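Local coordinates for 2-hydroxyethylphosphonate dioxygenase (Streptomyces viridochromogenes, PDB 4YAR), which uses non-heme iron and O2 to cleave 2-hydroxyethylphosphonate into hydroxymethylphosphonate and formate during biosynthesis of the antibiotic phosphinothricin tripeptide, at residues A161-V175 and V300-R314. The protein carries 1 engineered substitution. Sequence-based numbering, arbitrary orientation.
Sequences ANHGGDRWITGDSYV and VGKTWTTIEDSRRSR. With CD (cadmium ion), chain H.
Ser173 and Thr305 form a single antiparallel, hydrogen-bonded bridge, Ser173 N to Thr305 O and Thr305 N to Ser173 O both 2.8 Å, which lays 303-306 beside edge strand 173-176. Asp172 carries the contact onward to helix 307-312: its OD1 accepts from Ile307 N in a short but bent bond (2.9 Å, 140° at the hydrogen), while Thr306 and Asp309 close a capping box. Two acceptor oxygens on a short stem suit aspartate here, since OD2 accepts from His160 N and from water 3, which in turn accepts from Trp304 NE1. Trp304 also offers a ring surface, its six-membered ring oblique to Tyr174 at 34° and CE3 3.6 Å from Tyr174 CB. Tyr174 OH hydrogen-bonds with Trp147 NE1 and Tyr184 OH; its side chain lies about 4 Å from that of engineered His176 and about 5 Å from that of iron ligand His182. Ile307 sends CD1 to within 3.6 Å of Ala161 C and sets CG2 against the Arg311 guanidinium, whose NE makes a weak, 3.5 Å salt bridge to Asp166 OD2. His163, with Asp142 and His160, binds cadmium. Between these segments, the stronger polar bonds thus tie the helix start to the strand near the iron site; Arg311 adds weak pairing.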
loop_
_atom_site.group_PDB
_atom_site.type_symbol
_atom_site.label_atom_id
_atom_site.label_comp_id
_atom_site.label_asym_id
_atom_site.label_seq_id
_atom_site.Cartn_x
_atom_site.Cartn_y
_atom_site.Cartn_z
ATOM N N ALA A 161 -15.834 -11.016 17.446
ATOM C CA ALA A 161 -15.227 -10.078 18.331
ATOM C C ALA A 161 -14.721 -10.841 19.513
ATOM O O ALA A 161 -15.293 -11.806 19.899
ATOM C CB ALA A 161 -16.248 -9.062 18.812
ATOM N N ASN A 162 -13.673 -10.327 20.136
ATOM C CA ASN A 162 -13.124 -10.938 21.355
ATOM C C ASN A 162 -14.084 -10.628 22.524
ATOM O O ASN A 162 -14.304 -9.448 22.815
ATOM C CB ASN A 162 -11.774 -10.378 21.631
ATOM C CG ASN A 162 -11.052 -11.091 22.746
ATOM O OD1 ASN A 162 -11.620 -11.904 23.414
ATOM N ND2 ASN A 162 -9.812 -10.712 22.987
ATOM N N HIS A 163 -14.622 -11.694 23.159
ATOM C CA HIS A 163 -15.473 -11.531 24.326
ATOM C C HIS A 163 -14.694 -11.691 25.661
ATOM O O HIS A 163 -15.276 -11.506 26.750
ATOM C CB HIS A 163 -16.639 -12.487 24.298
ATOM C CG HIS A 163 -17.238 -12.668 22.943
ATOM N ND1 HIS A 163 -17.850 -11.639 22.250
ATOM C CD2 HIS A 163 -17.335 -13.770 22.171
ATOM C CE1 HIS A 163 -18.275 -12.110 21.082
ATOM N NE2 HIS A 163 -17.994 -13.419 21.031
ATOM N N GLY A 164 -13.430 -12.107 25.576
ATOM C CA GLY A 164 -12.667 -12.587 26.749
ATOM C C GLY A 164 -11.859 -11.476 27.297
ATOM O O GLY A 164 -12.166 -10.334 27.106
ATOM N N GLY A 165 -10.784 -11.820 27.973
ATOM C CA GLY A 165 -9.780 -10.860 28.289
ATOM C C GLY A 165 -8.846 -10.679 27.059
ATOM O O GLY A 165 -8.937 -11.353 25.951
ATOM N N ASP A 166 -7.899 -9.795 27.230
ATOM C CA ASP A 166 -6.917 -9.537 26.186
ATOM C C ASP A 166 -7.641 -8.872 25.054
ATOM O O ASP A 166 -7.415 -9.260 23.911
ATOM C CB ASP A 166 -6.312 -10.833 25.621
ATOM C CG ASP A 166 -5.542 -11.633 26.615
ATOM O OD1 ASP A 166 -4.959 -11.031 27.556
ATOM O OD2 ASP A 166 -5.477 -12.886 26.412
ATOM N N ARG A 167 -8.479 -7.877 25.372
ATOM C CA ARG A 167 -9.280 -7.188 24.433
ATOM C C ARG A 167 -8.460 -6.220 23.587
ATOM O O ARG A 167 -8.982 -5.629 22.649
ATOM C CB ARG A 167 -10.381 -6.419 25.145
ATOM C CG ARG A 167 -11.289 -7.302 25.992
ATOM C CD ARG A 167 -12.419 -7.961 25.212
ATOM N NE ARG A 167 -13.597 -7.099 25.122
ATOM C CZ ARG A 167 -14.842 -7.367 25.525
ATOM N NH1 ARG A 167 -15.201 -8.506 26.098
ATOM N NH2 ARG A 167 -15.767 -6.456 25.321
ATOM N N TRP A 168 -7.187 -6.030 23.924
ATOM C CA TRP A 168 -6.295 -5.347 23.002
ATOM C C TRP A 168 -6.241 -6.074 21.630
ATOM O O TRP A 168 -5.920 -5.477 20.587
ATOM C CB TRP A 168 -4.943 -5.144 23.642
ATOM C CG TRP A 168 -4.126 -6.321 23.900
ATOM C CD1 TRP A 168 -4.232 -7.160 24.949
ATOM C CD2 TRP A 168 -2.998 -6.778 23.115
ATOM N NE1 TRP A 168 -3.242 -8.153 24.873
ATOM C CE2 TRP A 168 -2.468 -7.925 23.760
ATOM C CE3 TRP A 168 -2.390 -6.329 21.947
ATOM C CZ2 TRP A 168 -1.407 -8.636 23.254
ATOM C CZ3 TRP A 168 -1.270 -7.003 21.474
ATOM C CH2 TRP A 168 -0.781 -8.149 22.132
ATOM N N ILE A 169 -6.517 -7.369 21.639
ATOM C CA ILE A 169 -6.799 -8.101 20.393
ATOM C C ILE A 169 -8.276 -8.049 20.250
ATOM O O ILE A 169 -9.042 -8.680 21.034
ATOM C CB ILE A 169 -6.266 -9.558 20.445
ATOM C CG1 ILE A 169 -4.749 -9.576 20.704
ATOM C CG2 ILE A 169 -6.778 -10.357 19.231
ATOM C CD1 ILE A 169 -4.092 -10.899 21.079
ATOM N N THR A 170 -8.743 -7.202 19.349
ATOM C CA THR A 170 -10.116 -6.781 19.358
ATOM C C THR A 170 -11.077 -7.841 18.772
ATOM O O THR A 170 -12.266 -7.943 19.181
ATOM C CB THR A 170 -10.313 -5.437 18.615
ATOM O OG1 THR A 170 -10.053 -5.592 17.196
ATOM C CG2 THR A 170 -9.406 -4.376 19.188
ATOM N N GLY A 171 -10.575 -8.633 17.829
ATOM C CA GLY A 171 -11.412 -9.521 17.019
ATOM C C GLY A 171 -10.680 -10.197 15.866
ATOM O O GLY A 171 -9.509 -10.005 15.687
ATOM N N ASP A 172 -11.414 -10.992 15.141
ATOM C CA ASP A 172 -10.915 -11.650 13.949
ATOM C C ASP A 172 -10.533 -10.590 12.907
ATOM O O ASP A 172 -11.130 -9.455 12.858
ATOM C CB ASP A 172 -12.006 -12.563 13.337
ATOM C CG ASP A 172 -12.332 -13.851 14.134
ATOM O OD1 ASP A 172 -11.641 -14.275 15.076
ATOM O OD2 ASP A 172 -13.405 -14.454 13.831
ATOM N N SER A 173 -9.630 -10.971 11.998
ATOM C CA SER A 173 -9.281 -10.132 10.870
ATOM C C SER A 173 -9.107 -10.955 9.638
ATOM O O SER A 173 -8.856 -12.145 9.738
ATOM C CB SER A 173 -8.000 -9.302 11.148
ATOM O OG SER A 173 -6.926 -10.159 11.492
ATOM N N TYR A 174 -9.242 -10.337 8.492
ATOM C CA TYR A 174 -8.941 -10.980 7.243
ATOM C C TYR A 174 -8.570 -9.969 6.149
ATOM O O TYR A 174 -8.892 -8.753 6.227
ATOM C CB TYR A 174 -10.113 -11.860 6.769
ATOM C CG TYR A 174 -11.256 -11.083 6.135
ATOM C CD1 TYR A 174 -12.093 -10.245 6.866
ATOM C CD2 TYR A 174 -11.504 -11.216 4.757
ATOM C CE1 TYR A 174 -13.112 -9.540 6.256
ATOM C CE2 TYR A 174 -12.526 -10.539 4.152
ATOM C CZ TYR A 174 -13.344 -9.714 4.886
ATOM O OH TYR A 174 -14.331 -9.021 4.201
ATOM N N VAL A 175 -8.015 -10.510 5.068
ATOM C CA VAL A 175 -7.678 -9.719 3.915
ATOM C C VAL A 175 -8.678 -10.028 2.844
ATOM O O VAL A 175 -8.826 -11.183 2.418
ATOM C CB VAL A 175 -6.319 -10.008 3.350
ATOM C CG1 VAL A 175 -6.149 -9.155 2.080
ATOM C CG2 VAL A 175 -5.278 -9.675 4.387
ATOM N N VAL A 300 -11.669 -16.462 1.366
ATOM C CA VAL A 300 -11.106 -15.645 2.447
ATOM C C VAL A 300 -10.443 -16.580 3.485
ATOM O O VAL A 300 -9.730 -16.117 4.371
ATOM C CB VAL A 300 -12.161 -14.667 3.055
ATOM C CG1 VAL A 300 -12.702 -13.717 1.977
ATOM C CG2 VAL A 300 -13.319 -15.410 3.731
ATOM N N GLY A 301 -10.641 -17.892 3.330
ATOM C CA GLY A 301 -10.034 -18.913 4.191
ATOM C C GLY A 301 -8.530 -18.832 4.389
ATOM O O GLY A 301 -8.062 -19.003 5.512
ATOM N N LYS A 302 -7.753 -18.546 3.339
ATOM C CA LYS A 302 -6.303 -18.584 3.449
ATOM C C LYS A 302 -5.813 -17.472 4.339
ATOM O O LYS A 302 -4.886 -17.676 5.066
ATOM C CB LYS A 302 -5.585 -18.509 2.074
ATOM C CG LYS A 302 -4.162 -19.123 1.990
ATOM C CD LYS A 302 -3.395 -18.526 0.777
ATOM C CE LYS A 302 -2.056 -19.197 0.343
ATOM N NZ LYS A 302 -1.510 -18.770 -1.026
ATOM N N THR A 303 -6.395 -16.275 4.289
ATOM C CA THR A 303 -5.755 -15.204 5.073
ATOM C C THR A 303 -6.432 -15.031 6.434
ATOM O O THR A 303 -5.886 -14.361 7.382
ATOM C CB THR A 303 -5.833 -13.863 4.349
ATOM O OG1 THR A 303 -7.210 -13.573 4.099
ATOM C CG2 THR A 303 -5.136 -13.942 3.070
ATOM N N TRP A 304 -7.629 -15.552 6.523
ATOM C CA TRP A 304 -8.434 -15.419 7.746
ATOM C C TRP A 304 -7.595 -15.599 9.014
ATOM O O TRP A 304 -6.928 -16.627 9.188
ATOM C CB TRP A 304 -9.489 -16.461 7.753
ATOM C CG TRP A 304 -10.612 -16.250 8.770
ATOM C CD1 TRP A 304 -10.690 -16.741 10.043
ATOM C CD2 TRP A 304 -11.787 -15.478 8.561
ATOM N NE1 TRP A 304 -11.893 -16.356 10.619
ATOM C CE2 TRP A 304 -12.562 -15.554 9.736
ATOM C CE3 TRP A 304 -12.270 -14.707 7.482
ATOM C CZ2 TRP A 304 -13.797 -14.935 9.851
ATOM C CZ3 TRP A 304 -13.489 -14.088 7.611
ATOM C CH2 TRP A 304 -14.242 -14.204 8.785
ATOM N N THR A 305 -7.702 -14.671 9.948
ATOM C CA THR A 305 -6.920 -14.733 11.191
ATOM C C THR A 305 -7.881 -14.571 12.389
ATOM O O THR A 305 -8.579 -13.555 12.518
ATOM C CB THR A 305 -5.862 -13.664 11.241
ATOM O OG1 THR A 305 -4.965 -13.862 10.156
ATOM C CG2 THR A 305 -5.078 -13.630 12.514
ATOM N N THR A 306 -7.932 -15.610 13.219
ATOM C CA THR A 306 -8.875 -15.619 14.349
ATOM C C THR A 306 -8.260 -14.892 15.534
ATOM O O THR A 306 -7.073 -14.633 15.581
ATOM C CB THR A 306 -9.211 -17.047 14.828
ATOM O OG1 THR A 306 -8.015 -17.687 15.288
ATOM C CG2 THR A 306 -9.810 -17.857 13.735
ATOM N N ILE A 307 -9.096 -14.603 16.530
ATOM C CA ILE A 307 -8.601 -14.069 17.792
ATOM C C ILE A 307 -7.480 -14.974 18.356
ATOM O O ILE A 307 -6.438 -14.497 18.818
ATOM C CB ILE A 307 -9.762 -13.987 18.771
ATOM C CG1 ILE A 307 -10.766 -12.904 18.290
ATOM C CG2 ILE A 307 -9.304 -13.571 20.112
ATOM C CD1 ILE A 307 -12.211 -13.259 18.601
ATOM N N GLU A 308 -7.723 -16.258 18.336
ATOM C CA GLU A 308 -6.782 -17.200 18.899
ATOM C C GLU A 308 -5.504 -17.232 18.113
ATOM O O GLU A 308 -4.418 -17.282 18.719
ATOM C CB GLU A 308 -7.378 -18.591 19.009
ATOM C CG GLU A 308 -8.374 -18.633 20.151
ATOM C CD GLU A 308 -9.092 -19.966 20.312
ATOM O OE1 GLU A 308 -9.473 -20.591 19.276
ATOM O OE2 GLU A 308 -9.288 -20.361 21.491
ATOM N N ASP A 309 -5.595 -17.166 16.781
ATOM C CA ASP A 309 -4.369 -16.971 15.977
ATOM C C ASP A 309 -3.612 -15.742 16.486
ATOM O O ASP A 309 -2.373 -15.736 16.662
ATOM C CB ASP A 309 -4.652 -16.738 14.445
ATOM C CG ASP A 309 -5.220 -17.941 13.680
ATOM O OD1 ASP A 309 -4.937 -19.142 13.960
ATOM O OD2 ASP A 309 -6.010 -17.707 12.710
ATOM N N SER A 310 -4.287 -14.600 16.652
ATOM C CA SER A 310 -3.565 -13.427 17.052
ATOM C C SER A 310 -2.955 -13.597 18.483
ATOM O O SER A 310 -1.834 -13.191 18.746
ATOM C CB SER A 310 -4.454 -12.154 16.991
ATOM O OG SER A 310 -4.841 -11.963 15.678
ATOM N N ARG A 311 -3.703 -14.228 19.373
ATOM C CA ARG A 311 -3.191 -14.515 20.706
ATOM C C ARG A 311 -1.936 -15.366 20.660
ATOM O O ARG A 311 -0.961 -15.090 21.378
ATOM C CB ARG A 311 -4.263 -15.256 21.546
ATOM C CG ARG A 311 -5.300 -14.364 22.179
ATOM C CD ARG A 311 -5.935 -15.146 23.351
ATOM N NE ARG A 311 -7.136 -14.493 23.819
ATOM C CZ ARG A 311 -8.378 -14.858 23.500
ATOM N NH1 ARG A 311 -8.625 -15.894 22.684
ATOM N NH2 ARG A 311 -9.386 -14.197 24.005
ATOM N N ARG A 312 -1.942 -16.384 19.805
ATOM C CA ARG A 312 -0.785 -17.311 19.710
ATOM C C ARG A 312 0.414 -16.592 19.162
ATOM O O ARG A 312 1.528 -16.943 19.458
ATOM C CB ARG A 312 -1.050 -18.453 18.776
ATOM C CG ARG A 312 -1.858 -19.575 19.373
ATOM C CD ARG A 312 -1.968 -20.678 18.355
ATOM N NE ARG A 312 -3.265 -21.285 18.542
ATOM C CZ ARG A 312 -4.333 -21.131 17.766
ATOM N NH1 ARG A 312 -4.307 -20.424 16.635
ATOM N NH2 ARG A 312 -5.453 -21.753 18.123
ATOM N N SER A 313 0.160 -15.548 18.349
ATOM C CA SER A 313 1.231 -14.743 17.758
ATOM C C SER A 313 1.885 -13.787 18.738
ATOM O O SER A 313 2.872 -13.137 18.429
ATOM C CB SER A 313 0.692 -14.020 16.553
ATOM O OG SER A 313 0.044 -12.841 16.941
ATOM N N ARG A 314 1.371 -13.642 19.950
ATOM C CA ARG A 314 1.866 -12.573 20.788
ATOM C C ARG A 314 3.350 -12.589 21.002
ATOM O O ARG A 314 3.931 -13.644 21.170
ATOM C CB ARG A 314 1.231 -12.619 22.174
ATOM C CG ARG A 314 -0.057 -11.831 22.247
ATOM C CD ARG A 314 -0.578 -12.001 23.686
ATOM N NE ARG A 314 -1.239 -13.286 23.840
ATOM C CZ ARG A 314 -1.517 -13.850 25.021
ATOM N NH1 ARG A 314 -1.147 -13.263 26.160
ATOM N NH2 ARG A 314 -2.166 -15.012 25.056
HETATM CD CD CD H . -18.056 -14.578 19.140
HETATM O O HOH W 1 -15.549 -14.686 19.819
HETATM O O HOH W 2 -7.172 -10.703 14.166
HETATM O O HOH W 3 -13.301 -17.001 13.036
#